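Histidine acid phosphatase (Bifidobacterium longum subsp. infantis, PDB 6RXD) probably removes phosphate groups by hydrolysis from phytate and other inositol polyphosphates, and perhaps from 2,3-bisphosphoglycerate, as a phosphatase of the MINPP type. Local coordinates at residues His45-Leu50 with Thr440-Asn445; Asp186-His191 with Thr394-His399; Ser415-Pro420 with Gly430-Arg435; Ile467-Tyr472 with Gly489-Lys494. All blocks are in the same frame, centred on the assembly; numbering follows the deposited sequence.

Interaction 1: residues His45-Leu50 with Thr440-Asn445; sequences HGSRGL and TPMAAN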
loop_
_atom_site.group_PDB
_atom_site.type_symbol
_atom_site.label_atom_id
_atom_site.label_comp_id
_atom_site.label_asym_id
_atom_site.label_seq_id
_atom_site.Cartn_x
_atom_site.Cartn_y
_atom_site.Cartn_z
ATOM N N HIS A 45 2.753 4.456 -1.915
ATOM C CA HIS A 45 2.185 5.508 -2.761
ATOM C C HIS A 45 0.721 5.747 -2.387
ATOM O O HIS A 45 0.077 4.911 -1.745
ATOM C CB HIS A 45 2.280 5.084 -4.227
ATOM C CG HIS A 45 1.489 3.850 -4.532
ATOM N ND1 HIS A 45 0.117 3.860 -4.669
ATOM C CD2 HIS A 45 1.876 2.562 -4.690
ATOM C CE1 HIS A 45 -0.308 2.630 -4.903
ATOM N NE2 HIS A 45 0.740 1.825 -4.922
ATOM N N GLY A 46 0.187 6.886 -2.810
ATOM C CA GLY A 46 -1.193 7.216 -2.519
ATOM C C GLY A 46 -2.155 6.540 -3.483
ATOM O O GLY A 46 -1.751 5.830 -4.413
ATOM N N SER A 47 -3.441 6.767 -3.240
ATOM C CA SER A 47 -4.517 6.308 -4.112
ATOM C C SER A 47 -4.262 6.583 -5.590
ATOM O O SER A 47 -3.817 7.670 -5.964
ATOM C CB SER A 47 -5.814 7.000 -3.711
ATOM O OG SER A 47 -6.289 6.524 -2.467
ATOM N N ARG A 48 -4.557 5.575 -6.411
ATOM C CA ARG A 48 -4.389 5.617 -7.862
ATOM C C ARG A 48 -5.709 5.274 -8.519
ATOM O O ARG A 48 -6.598 4.728 -7.874
ATOM C CB ARG A 48 -3.374 4.560 -8.308
ATOM C CG ARG A 48 -1.966 4.728 -7.794
ATOM C CD ARG A 48 -1.126 3.512 -8.187
ATOM N NE ARG A 48 -1.086 3.305 -9.635
ATOM C CZ ARG A 48 -0.026 2.849 -10.299
ATOM N NH1 ARG A 48 -0.079 2.697 -11.620
ATOM N NH2 ARG A 48 1.094 2.553 -9.647
ATOM N N GLY A 49 -5.834 5.570 -9.809
ATOM C CA GLY A 49 -7.015 5.148 -10.544
ATOM C C GLY A 49 -6.912 3.703 -10.992
ATOM O O GLY A 49 -6.032 2.966 -10.541
ATOM N N LEU A 50 -7.821 3.282 -11.869
ATOM C CA LEU A 50 -7.735 1.948 -12.456
ATOM C C LEU A 50 -6.419 1.822 -13.208
ATOM O O LEU A 50 -5.942 2.792 -13.798
ATOM C CB LEU A 50 -8.904 1.725 -13.415
ATOM C CG LEU A 50 -10.272 1.663 -12.741
ATOM C CD1 LEU A 50 -11.394 1.655 -13.793
ATOM C CD2 LEU A 50 -10.372 0.437 -11.823
ATOM N N THR A 440 -2.127 -2.317 5.182
ATOM C CA THR A 440 -1.569 -1.601 4.040
ATOM C C THR A 440 -2.613 -0.791 3.273
ATOM O O THR A 440 -2.879 -1.030 2.095
ATOM C CB THR A 440 -0.790 -2.577 3.130
ATOM O OG1 THR A 440 -0.270 -1.876 1.995
ATOM C CG2 THR A 440 -1.679 -3.756 2.675
ATOM N N PRO A 441 -3.213 0.196 3.943
ATOM C CA PRO A 441 -4.125 1.079 3.216
ATOM C C PRO A 441 -3.330 1.894 2.216
ATOM O O PRO A 441 -2.094 1.851 2.200
ATOM C CB PRO A 441 -4.644 2.006 4.311
ATOM C CG PRO A 441 -3.561 1.979 5.398
ATOM C CD PRO A 441 -3.130 0.545 5.374
ATOM N N MET A 442 -4.028 2.641 1.373
ATOM C CA MET A 442 -3.326 3.598 0.546
ATOM C C MET A 442 -2.545 4.559 1.442
ATOM O O MET A 442 -3.023 4.951 2.525
ATOM C CB MET A 442 -4.317 4.332 -0.360
ATOM C CG MET A 442 -4.938 3.422 -1.411
ATOM S SD MET A 442 -3.721 2.878 -2.643
ATOM C CE MET A 442 -4.621 1.508 -3.386
ATOM N N ALA A 443 -1.341 4.918 0.997
ATOM C CA ALA A 443 -0.413 5.783 1.740
ATOM C C ALA A 443 0.002 5.237 3.106
ATOM O O ALA A 443 0.446 5.986 3.967
ATOM C CB ALA A 443 -0.971 7.230 1.875
ATOM N N ALA A 444 -0.121 3.931 3.301
ATOM C CA ALA A 444 0.335 3.317 4.547
ATOM C C ALA A 444 1.769 3.729 4.816
ATOM O O ALA A 444 2.576 3.783 3.904
ATOM C CB ALA A 444 0.244 1.781 4.456
ATOM N N ASN A 445 2.095 4.001 6.073
ATOM C CA ASN A 445 3.445 4.433 6.366
ATOM C C ASN A 445 3.914 4.079 7.767
ATOM O O ASN A 445 3.121 3.981 8.709
ATOM C CB ASN A 445 3.610 5.940 6.096
ATOM C CG ASN A 445 2.732 6.802 6.984
ATOM O OD1 ASN A 445 3.171 7.302 8.023
ATOM N ND2 ASN A 445 1.485 6.973 6.584
#
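His-45, Gly-46 and Ser-47 meet Met-442 and Ala-443 in a buried loop-to-loop contact near the middle of the molecule, where the chain leaving strand 34-44 passes the turn between helix 436-439 and strand 445-453. A single backbone bond joins the two: Ala-443 N donates to His-45 O at 3.1 Å. Ala-443 is the third residue of a type II beta turn, Pro-441 to Ala-444, and its positive phi of 60° is what that position requires. Preceded by Arg-44, the run His-45 to Arg-48 matches the RHGxR signature of histidine acid phosphatases, whose histidine is the phosphate-accepting nucleophile in relatives. The His-45 ring is fixed in rotation by its own loop, since ND1 gives a nearly straight bond of 2.7 Å to Gly-46 O, which lies in the plane of the imidazole. Met-442, bent at chi2 (-68°), points its side chain at the signature loop. Its CG lies 3.5 Å from Ser-47 OG, while its SD sits 3.8 Å from Ser-47 CA and approaches His-45 CE1 obliquely at 4.1 Å. Ser-47 OG is hydrogen-bonded to Gln-103, and Gly-46 N to Ser-146 OG.

Interaction 2: residues Asp186-His191 with Thr394-His399; sequences DTLYFH and TFRFAH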
loop_
_atom_site.group_PDB
_atom_site.type_symbol
_atom_site.label_atom_id
_atom_site.label_comp_id
_atom_site.label_asym_id
_atom_site.label_seq_id
_atom_site.Cartn_x
_atom_site.Cartn_y
_atom_site.Cartn_z
ATOM N N ASP A 186 16.854 -1.447 -3.860
ATOM C CA ASP A 186 17.282 -2.526 -2.977
ATOM C C ASP A 186 16.511 -2.481 -1.669
ATOM O O ASP A 186 16.274 -3.508 -1.040
ATOM C CB ASP A 186 18.780 -2.447 -2.677
ATOM C CG ASP A 186 19.634 -2.742 -3.894
ATOM O OD1 ASP A 186 19.075 -3.195 -4.912
ATOM O OD2 ASP A 186 20.865 -2.530 -3.817
ATOM N N THR A 187 16.111 -1.286 -1.261
ATOM C CA THR A 187 15.351 -1.177 -0.015
ATOM C C THR A 187 13.873 -0.905 -0.254
ATOM O O THR A 187 13.065 -1.093 0.646
ATOM C CB THR A 187 15.896 -0.076 0.907
ATOM O OG1 THR A 187 15.731 1.194 0.275
ATOM C CG2 THR A 187 17.376 -0.300 1.233
ATOM N N LEU A 188 13.520 -0.457 -1.456
ATOM C CA LEU A 188 12.140 -0.086 -1.734
ATOM C C LEU A 188 11.501 -0.872 -2.882
ATOM O O LEU A 188 10.364 -0.602 -3.267
ATOM C CB LEU A 188 12.040 1.418 -2.007
ATOM C CG LEU A 188 12.621 2.318 -0.902
ATOM C CD1 LEU A 188 12.646 3.777 -1.354
ATOM C CD2 LEU A 188 11.813 2.186 0.385
ATOM N N TYR A 189 12.232 -1.840 -3.421
ATOM C CA TYR A 189 11.677 -2.734 -4.435
ATOM C C TYR A 189 12.407 -4.070 -4.347
ATOM O O TYR A 189 12.833 -4.632 -5.356
ATOM C CB TYR A 189 11.834 -2.120 -5.827
ATOM C CG TYR A 189 10.698 -2.412 -6.788
ATOM C CD1 TYR A 189 10.843 -3.354 -7.807
ATOM C CD2 TYR A 189 9.494 -1.727 -6.696
ATOM C CE1 TYR A 189 9.813 -3.605 -8.698
ATOM C CE2 TYR A 189 8.452 -1.972 -7.586
ATOM C CZ TYR A 189 8.625 -2.906 -8.585
ATOM O OH TYR A 189 7.596 -3.155 -9.460
ATOM N N PHE A 190 12.538 -4.576 -3.121
ATOM C CA PHE A 190 13.338 -5.768 -2.851
ATOM C C PHE A 190 12.666 -7.057 -3.297
ATOM O O PHE A 190 13.271 -8.129 -3.234
ATOM C CB PHE A 190 13.685 -5.858 -1.351
ATOM C CG PHE A 190 12.535 -5.517 -0.433
ATOM C CD1 PHE A 190 11.433 -6.373 -0.307
ATOM C CD2 PHE A 190 12.559 -4.347 0.307
ATOM C CE1 PHE A 190 10.365 -6.047 0.538
ATOM C CE2 PHE A 190 11.497 -4.014 1.149
ATOM C CZ PHE A 190 10.404 -4.869 1.264
ATOM N N HIS A 191 11.423 -6.954 -3.758
ATOM C CA HIS A 191 10.613 -8.135 -4.041
ATOM C C HIS A 191 10.782 -8.622 -5.481
ATOM O O HIS A 191 10.281 -9.683 -5.843
ATOM C CB HIS A 191 9.138 -7.855 -3.726
ATOM C CG HIS A 191 8.562 -6.720 -4.518
ATOM N ND1 HIS A 191 8.933 -5.409 -4.318
ATOM C CD2 HIS A 191 7.670 -6.716 -5.535
ATOM C CE1 HIS A 191 8.273 -4.637 -5.173
ATOM N NE2 HIS A 191 7.505 -5.406 -5.923
ATOM N N THR A 394 15.259 10.676 6.506
ATOM C CA THR A 394 15.191 9.924 5.266
ATOM C C THR A 394 13.728 9.597 5.047
ATOM O O THR A 394 13.129 8.889 5.859
ATOM C CB THR A 394 16.021 8.632 5.348
ATOM O OG1 THR A 394 17.367 8.955 5.732
ATOM C CG2 THR A 394 16.045 7.929 3.999
ATOM N N PHE A 395 13.148 10.150 3.979
ATOM C CA PHE A 395 11.740 9.924 3.647
ATOM C C PHE A 395 11.663 9.048 2.396
ATOM O O PHE A 395 12.129 9.444 1.321
ATOM C CB PHE A 395 11.019 11.255 3.391
ATOM C CG PHE A 395 10.977 12.181 4.587
ATOM C CD1 PHE A 395 10.538 11.730 5.823
ATOM C CD2 PHE A 395 11.372 13.504 4.462
ATOM C CE1 PHE A 395 10.489 12.595 6.923
ATOM C CE2 PHE A 395 11.333 14.374 5.549
ATOM C CZ PHE A 395 10.886 13.919 6.783
ATOM N N ARG A 396 11.086 7.854 2.541
ATOM C CA ARG A 396 11.091 6.847 1.476
ATOM C C ARG A 396 9.679 6.571 0.989
ATOM O O ARG A 396 8.736 6.571 1.788
ATOM C CB ARG A 396 11.662 5.519 1.992
ATOM C CG ARG A 396 13.050 5.578 2.621
ATOM C CD ARG A 396 13.301 4.278 3.351
ATOM N NE ARG A 396 14.595 4.221 4.041
ATOM C CZ ARG A 396 14.797 4.631 5.287
ATOM N NH1 ARG A 396 13.798 5.146 5.992
ATOM N NH2 ARG A 396 16.006 4.523 5.833
ATOM N N PHE A 397 9.553 6.304 -0.313
ATOM C CA PHE A 397 8.251 6.112 -0.958
ATOM C C PHE A 397 8.264 4.872 -1.825
ATOM O O PHE A 397 9.152 4.697 -2.653
ATOM C CB PHE A 397 7.881 7.362 -1.766
ATOM C CG PHE A 397 7.787 8.578 -0.909
ATOM C CD1 PHE A 397 6.579 8.941 -0.338
ATOM C CD2 PHE A 397 8.939 9.290 -0.569
ATOM C CE1 PHE A 397 6.494 10.026 0.511
ATOM C CE2 PHE A 397 8.868 10.377 0.283
ATOM C CZ PHE A 397 7.651 10.748 0.828
ATOM N N ALA A 398 7.287 3.994 -1.609
ATOM C CA ALA A 398 7.333 2.668 -2.203
ATOM C C ALA A 398 5.935 2.084 -2.394
ATOM O O ALA A 398 5.028 2.782 -2.836
ATOM C CB ALA A 398 8.223 1.736 -1.353
ATOM N N HIS A 399 5.758 0.816 -2.037
ATOM C CA HIS A 399 4.608 0.038 -2.511
ATOM C C HIS A 399 3.982 -0.867 -1.468
ATOM O O HIS A 399 4.566 -1.121 -0.413
ATOM C CB HIS A 399 5.067 -0.818 -3.696
ATOM C CG HIS A 399 5.798 -0.031 -4.729
ATOM N ND1 HIS A 399 5.164 0.540 -5.809
ATOM C CD2 HIS A 399 7.100 0.340 -4.809
ATOM C CE1 HIS A 399 6.048 1.222 -6.521
ATOM N NE2 HIS A 399 7.227 1.115 -5.935
HETATM O O HOH W 1 16.299 3.254 2.033
#
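Tyr-189 turns the edge of its ring toward a face of the His-399 imidazole, an offset edge-to-face pair with centroids 5.2 Å apart and planes at 80°. The tyrosine meets it with CD2 and CE2, the latter 3.7 Å from His-399 NE2. That nitrogen is hydrogen-bonded to Ser-138 OG, while Leu-188 O lies in the imidazole plane at its edge, 3.7 Å from His-399 CD2. His-191 CE1 stands over the centre of one face of Tyr-189, so the three rings form a cluster. Beside them, the Leu-188 side chain crosses that of Arg-396 at about a right angle, CD2 resting 3.7 Å from Arg-396 CB; Leu-188 CB packs against Ala-398 CB at 3.9 Å. Arg-396 runs extended from CG to NE, which carries NE to a water that it shares with Thr-187 OG1, at 2.8 Å from NE. Its outer nitrogens form salt bridges with Asp-377 and Glu-40. The contact thus packs the end of helix 185-188 on strand 391-398, at whose C-terminal end His-399 and Ala-400 begin the HAE sequence thought to supply the proton donor in MINPP-type histidine phosphatases.

Interaction 3: residues Ser415-Pro420 with Gly430-Arg435; sequences STQQAP and GNNEWR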
loop_
_atom_site.group_PDB
_atom_site.type_symbol
_atom_site.label_atom_id
_atom_site.label_comp_id
_atom_site.label_asym_id
_atom_site.label_seq_id
_atom_site.Cartn_x
_atom_site.Cartn_y
_atom_site.Cartn_z
ATOM N N SER A 415 -0.221 -7.956 11.693
ATOM C CA SER A 415 0.659 -8.829 10.910
ATOM C C SER A 415 1.407 -9.806 11.792
ATOM O O SER A 415 2.537 -10.181 11.477
ATOM C CB SER A 415 1.689 -8.005 10.115
ATOM O OG SER A 415 1.045 -7.192 9.146
ATOM N N THR A 416 0.779 -10.225 12.888
ATOM C CA THR A 416 1.455 -11.085 13.862
ATOM C C THR A 416 1.031 -12.555 13.790
ATOM O O THR A 416 1.546 -13.385 14.538
ATOM C CB THR A 416 1.246 -10.572 15.315
ATOM O OG1 THR A 416 -0.094 -10.841 15.736
ATOM C CG2 THR A 416 1.536 -9.066 15.425
ATOM N N GLN A 417 0.115 -12.885 12.885
ATOM C CA GLN A 417 -0.463 -14.228 12.864
ATOM C C GLN A 417 -0.286 -14.922 11.515
ATOM O O GLN A 417 -0.811 -14.474 10.489
ATOM C CB GLN A 417 -1.955 -14.176 13.206
ATOM C CG GLN A 417 -2.604 -15.544 13.355
ATOM C CD GLN A 417 -1.966 -16.367 14.450
ATOM O OE1 GLN A 417 -1.886 -15.931 15.597
ATOM N NE2 GLN A 417 -1.502 -17.568 14.107
ATOM N N GLN A 418 0.447 -16.026 11.513
ATOM C CA GLN A 418 0.520 -16.837 10.307
ATOM C C GLN A 418 -0.641 -17.808 10.233
ATOM O O GLN A 418 -1.225 -18.159 11.249
ATOM C CB GLN A 418 1.838 -17.599 10.262
ATOM C CG GLN A 418 3.027 -16.662 10.049
ATOM C CD GLN A 418 4.327 -17.418 9.925
ATOM O OE1 GLN A 418 4.729 -18.149 10.837
ATOM N NE2 GLN A 418 4.979 -17.277 8.782
ATOM N N ALA A 419 -0.985 -18.213 9.011
ATOM C CA ALA A 419 -2.027 -19.214 8.793
ATOM C C ALA A 419 -1.500 -20.586 9.153
ATOM O O ALA A 419 -0.281 -20.778 9.234
ATOM C CB ALA A 419 -2.471 -19.192 7.339
ATOM N N PRO A 420 -2.410 -21.554 9.356
ATOM C CA PRO A 420 -1.953 -22.912 9.651
ATOM C C PRO A 420 -1.173 -23.464 8.472
ATOM O O PRO A 420 -1.371 -23.008 7.342
ATOM C CB PRO A 420 -3.259 -23.691 9.802
ATOM C CG PRO A 420 -4.252 -22.668 10.286
ATOM C CD PRO A 420 -3.876 -21.422 9.496
ATOM N N GLY A 430 -12.158 -15.096 10.336
ATOM C CA GLY A 430 -12.428 -15.629 11.659
ATOM C C GLY A 430 -11.202 -16.133 12.405
ATOM O O GLY A 430 -11.218 -16.187 13.640
ATOM N N ASN A 431 -10.140 -16.500 11.682
ATOM C CA ASN A 431 -8.953 -17.061 12.343
ATOM C C ASN A 431 -7.667 -16.240 12.227
ATOM O O ASN A 431 -6.586 -16.718 12.557
ATOM C CB ASN A 431 -8.700 -18.518 11.927
ATOM C CG ASN A 431 -8.162 -18.657 10.501
ATOM O OD1 ASN A 431 -7.709 -17.688 9.896
ATOM N ND2 ASN A 431 -8.205 -19.874 9.971
ATOM N N ASN A 432 -7.779 -15.006 11.756
ATOM C CA ASN A 432 -6.589 -14.199 11.541
ATOM C C ASN A 432 -6.907 -12.711 11.591
ATOM O O ASN A 432 -7.912 -12.259 11.045
ATOM C CB ASN A 432 -5.959 -14.560 10.191
ATOM C CG ASN A 432 -4.487 -14.208 10.118
ATOM O OD1 ASN A 432 -4.116 -13.046 10.199
ATOM N ND2 ASN A 432 -3.634 -15.224 9.942
ATOM N N GLU A 433 -6.023 -11.951 12.222
ATOM C CA GLU A 433 -6.224 -10.517 12.386
ATOM C C GLU A 433 -5.822 -9.697 11.152
ATOM O O GLU A 433 -6.132 -8.504 11.084
ATOM C CB GLU A 433 -5.401 -10.021 13.577
ATOM C CG GLU A 433 -3.908 -10.252 13.349
ATOM C CD GLU A 433 -3.033 -9.710 14.447
ATOM O OE1 GLU A 433 -3.550 -9.424 15.557
ATOM O OE2 GLU A 433 -1.813 -9.585 14.202
ATOM N N TRP A 434 -5.139 -10.313 10.187
ATOM C CA TRP A 434 -4.639 -9.567 9.024
ATOM C C TRP A 434 -5.764 -9.021 8.147
ATOM O O TRP A 434 -6.663 -9.757 7.725
ATOM C CB TRP A 434 -3.750 -10.462 8.168
ATOM C CG TRP A 434 -2.792 -9.739 7.233
ATOM C CD1 TRP A 434 -1.478 -9.458 7.478
ATOM C CD2 TRP A 434 -3.058 -9.272 5.893
ATOM N NE1 TRP A 434 -0.913 -8.837 6.386
ATOM C CE2 TRP A 434 -1.859 -8.708 5.401
ATOM C CE3 TRP A 434 -4.190 -9.264 5.069
ATOM C CZ2 TRP A 434 -1.758 -8.143 4.124
ATOM C CZ3 TRP A 434 -4.090 -8.704 3.792
ATOM C CH2 TRP A 434 -2.882 -8.144 3.336
ATOM N N ARG A 435 -5.707 -7.725 7.867
ATOM C CA ARG A 435 -6.639 -7.100 6.919
ATOM C C ARG A 435 -5.873 -6.110 6.073
ATOM O O ARG A 435 -5.075 -5.327 6.600
ATOM C CB ARG A 435 -7.747 -6.317 7.648
ATOM C CG ARG A 435 -8.638 -7.127 8.570
ATOM C CD ARG A 435 -9.587 -8.020 7.799
ATOM N NE ARG A 435 -10.489 -8.652 8.751
ATOM C CZ ARG A 435 -10.174 -9.718 9.481
ATOM N NH1 ARG A 435 -11.046 -10.205 10.351
ATOM N NH2 ARG A 435 -8.988 -10.285 9.347
HETATM O O HOH W 2 1.848 -8.056 6.651
#
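Thr-416 and Glu-433 form the outer half of this contact, a worked case of two loops joined largely through side chains rather than by strand pairing. Glu-433 OE2 accepts twice: from Thr-416 N at 3.0 Å, met nearly along the C-O axis, and from Thr-416 OG1 at 2.6 Å, which comes from above the carboxylate plane. With chi1 at 73°, Thr-416 holds OG1 between its N and carbonyl carbon, close enough to the amide for both donors to grip one oxygen. The inner half belongs to Asn-432, whose ND2 donates to Gln-417 O at 3.0 Å, well above the carbonyl plane. Its ND2 also lies 3.6 Å from Gln-417 CG, while the two side-chain amides are turned nearly perpendicular, at 79°. Further along, a water joins Ser-415 OG, at 2.8 Å, to Trp-434 NE1, at 2.9 Å, lying in the indole plane.

The second shell sets these groups. Asn-432 OD1 accepts from Trp-434 N at 2.9 Å, on a lone pair in the carbonyl plane; this Asx turn fixes the amide so that ND2 faces the other loop. Arg-435 NH2 bonds to both Asn-432 O and Trp-434 O, bracing the turn from the same segment. The Thr-416 side stands at the surface, whereas Trp-434 is buried: it meets Phe-354 of helix 339-357 edge-to-face and touches Met-404 of helix 400-410 and Val-439 of helix 436-439, so the paired loops pack against three helices.

Interaction 4: residues Ile467-Tyr472 with Gly489-Lys494; sequences IVRMLY and GSTWYK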
loop_
_atom_site.group_PDB
_atom_site.type_symbol
_atom_site.label_atom_id
_atom_site.label_comp_id
_atom_site.label_asym_id
_atom_site.label_seq_id
_atom_site.Cartn_x
_atom_site.Cartn_y
_atom_site.Cartn_z
ATOM N N ILE A 467 17.259 6.991 21.606
ATOM C CA ILE A 467 15.987 6.313 21.830
ATOM C C ILE A 467 15.042 6.556 20.661
ATOM O O ILE A 467 15.165 7.546 19.938
ATOM C CB ILE A 467 15.336 6.753 23.153
ATOM C CG1 ILE A 467 15.086 8.262 23.160
ATOM C CG2 ILE A 467 16.216 6.336 24.345
ATOM C CD1 ILE A 467 14.245 8.721 24.348
ATOM N N VAL A 468 14.112 5.626 20.457
ATOM C CA VAL A 468 13.332 5.615 19.232
ATOM C C VAL A 468 11.864 5.362 19.540
ATOM O O VAL A 468 11.546 4.558 20.418
ATOM C CB VAL A 468 13.834 4.476 18.302
ATOM C CG1 VAL A 468 13.102 4.474 16.951
ATOM C CG2 VAL A 468 15.362 4.564 18.072
ATOM N N ARG A 469 10.977 6.012 18.790
ATOM C CA ARG A 469 9.530 5.852 18.952
ATOM C C ARG A 469 8.915 5.669 17.568
ATOM O O ARG A 469 9.335 6.329 16.627
ATOM C CB ARG A 469 8.966 7.117 19.625
ATOM C CG ARG A 469 7.457 7.199 19.759
ATOM C CD ARG A 469 6.789 7.915 18.566
ATOM N NE ARG A 469 7.192 9.313 18.366
ATOM C CZ ARG A 469 6.833 10.327 19.156
ATOM N NH1 ARG A 469 6.101 10.101 20.234
ATOM N NH2 ARG A 469 7.229 11.566 18.881
ATOM N N MET A 470 7.927 4.780 17.444
ATOM C CA MET A 470 7.310 4.487 16.143
ATOM C C MET A 470 5.858 4.958 16.019
ATOM O O MET A 470 5.079 4.870 16.983
ATOM C CB MET A 470 7.372 2.975 15.852
ATOM C CG MET A 470 6.521 2.520 14.644
ATOM S SD MET A 470 6.993 0.888 14.031
ATOM C CE MET A 470 6.975 -0.063 15.568
ATOM N N LEU A 471 5.519 5.470 14.831
ATOM C CA LEU A 471 4.132 5.698 14.404
ATOM C C LEU A 471 3.842 4.795 13.213
ATOM O O LEU A 471 4.672 4.673 12.320
ATOM C CB LEU A 471 3.915 7.156 13.973
ATOM C CG LEU A 471 4.260 8.339 14.881
ATOM C CD1 LEU A 471 3.602 9.619 14.339
ATOM C CD2 LEU A 471 3.869 8.116 16.312
ATOM N N TYR A 472 2.668 4.164 13.194
ATOM C CA TYR A 472 2.250 3.299 12.094
ATOM C C TYR A 472 0.920 3.869 11.621
ATOM O O TYR A 472 -0.048 3.944 12.397
ATOM C CB TYR A 472 2.057 1.878 12.619
ATOM C CG TYR A 472 1.669 0.814 11.604
ATOM C CD1 TYR A 472 1.965 0.937 10.248
ATOM C CD2 TYR A 472 0.995 -0.323 12.024
ATOM C CE1 TYR A 472 1.601 -0.071 9.335
ATOM C CE2 TYR A 472 0.627 -1.322 11.140
ATOM C CZ TYR A 472 0.932 -1.199 9.803
ATOM O OH TYR A 472 0.575 -2.224 8.956
ATOM N N GLY A 489 5.622 2.077 31.012
ATOM C CA GLY A 489 4.672 3.051 30.511
ATOM C C GLY A 489 5.177 3.916 29.366
ATOM O O GLY A 489 4.562 4.928 29.035
ATOM N N SER A 490 6.293 3.519 28.757
ATOM C CA SER A 490 6.878 4.309 27.678
ATOM C C SER A 490 6.744 3.592 26.343
ATOM O O SER A 490 6.709 2.356 26.294
ATOM C CB SER A 490 8.358 4.572 27.960
ATOM O OG SER A 490 8.935 5.374 26.945
ATOM N N THR A 491 6.662 4.384 25.273
ATOM C CA THR A 491 6.721 3.872 23.902
ATOM C C THR A 491 8.044 4.216 23.234
ATOM O O THR A 491 8.174 4.094 22.014
ATOM C CB THR A 491 5.577 4.435 23.039
ATOM O OG1 THR A 491 5.546 5.857 23.182
ATOM C CG2 THR A 491 4.246 3.855 23.475
ATOM N N TRP A 492 9.020 4.664 24.026
ATOM C CA TRP A 492 10.369 4.916 23.532
ATOM C C TRP A 492 11.270 3.730 23.861
ATOM O O TRP A 492 11.166 3.153 24.942
ATOM C CB TRP A 492 10.939 6.201 24.152
ATOM C CG TRP A 492 10.159 7.404 23.753
ATOM C CD1 TRP A 492 8.994 7.858 24.317
ATOM C CD2 TRP A 492 10.469 8.309 22.688
ATOM N NE1 TRP A 492 8.559 8.983 23.660
ATOM C CE2 TRP A 492 9.447 9.282 22.655
ATOM C CE3 TRP A 492 11.509 8.385 21.751
ATOM C CZ2 TRP A 492 9.435 10.330 21.724
ATOM C CZ3 TRP A 492 11.501 9.422 20.829
ATOM C CH2 TRP A 492 10.470 10.384 20.824
ATOM N N TYR A 493 12.166 3.398 22.925
ATOM C CA TYR A 493 13.050 2.236 23.050
ATOM C C TYR A 493 14.483 2.612 22.715
ATOM O O TYR A 493 14.730 3.349 21.750
ATOM C CB TYR A 493 12.622 1.159 22.057
ATOM C CG TYR A 493 11.250 0.602 22.302
ATOM C CD1 TYR A 493 11.095 -0.640 22.891
ATOM C CD2 TYR A 493 10.107 1.323 21.958
ATOM C CE1 TYR A 493 9.831 -1.171 23.115
ATOM C CE2 TYR A 493 8.828 0.796 22.181
ATOM C CZ TYR A 493 8.706 -0.446 22.758
ATOM O OH TYR A 493 7.459 -0.981 22.977
ATOM N N LYS A 494 15.431 2.065 23.472
ATOM C CA LYS A 494 16.846 2.273 23.165
ATOM C C LYS A 494 17.201 1.687 21.804
ATOM O O LYS A 494 16.685 0.627 21.415
ATOM C CB LYS A 494 17.728 1.610 24.213
ATOM C CG LYS A 494 17.846 2.362 25.525
ATOM C CD LYS A 494 18.985 1.757 26.348
ATOM C CE LYS A 494 19.113 2.442 27.714
ATOM N NZ LYS A 494 20.178 1.803 28.567
HETATM O O HOH W 3 7.330 3.129 19.567
#
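Arg-469 and Trp-492 make the dense heart of this contact, beside a short antiparallel pairing of strands 467-472 and 493-494. Val-468 and Tyr-493 are a hydrogen-bonded pair: Val-468 N reaches Tyr-493 O at 2.7 Å, and Tyr-493 N returns to Val-468 O at 2.8 Å. Ile-467 and Lys-494 follow as a non-hydrogen-bonded pair. Arg-469 CB sits over the six-membered ring of Trp-492, 3.4 Å from its centroid and only 7° off the normal, a CH-pi contact. Bends at chi2 (-92°) and chi3 then fold the arginine back along the indole, bringing CZ to 3.7 Å from Trp-492 CZ2. The guanidinium and ring planes are inclined at 46°, so this is no parallel stack. Ile-467 CD1 approaches the same indole obliquely, 3.8 Å from CE3.

Toward Thr-491 the packing is looser and the residue partly exposed. Direct pairing gives way there to a water, which accepts from Met-470 N at 2.8 Å and donates to Thr-491 O at 2.8 Å. Ser-490 OG accepts from Trp-492 N in an ST turn that starts the approach to the strand.

Asp-449 and Glu-476 form salt bridges with Arg-469, and Glu-476 also bonds Thr-491 OG1. A guanidinium paired with two carboxylates and lying against an indole probably stays charged, its nitrogens satisfied while the CB methylene of Arg-469 packs on the ring.

How the interactions relate
Followed from the N terminus, the chain opens interaction 1 at residues 45-50, just after strand 34-44, and closes it some 390 residues later at 440-445. Two smaller loops lie within that span, one after the other: interaction 2 joins 186-191 to 394-399, and interaction 3 joins 415-420 to 430-435. Interaction 4 opens only afterwards and ties the 467-472 strand to the C-terminal region; none of the loops cross. Interactions 1 and 2 touch, with His-45 N and Ala-398 O probably hydrogen-bonded, bringing the RHG loop to the end of strand 391-398. Interaction 1 also packs on interaction 4 through Asn-445 and Tyr-472, while interaction 3, packed among helices, comes close to both without touching either.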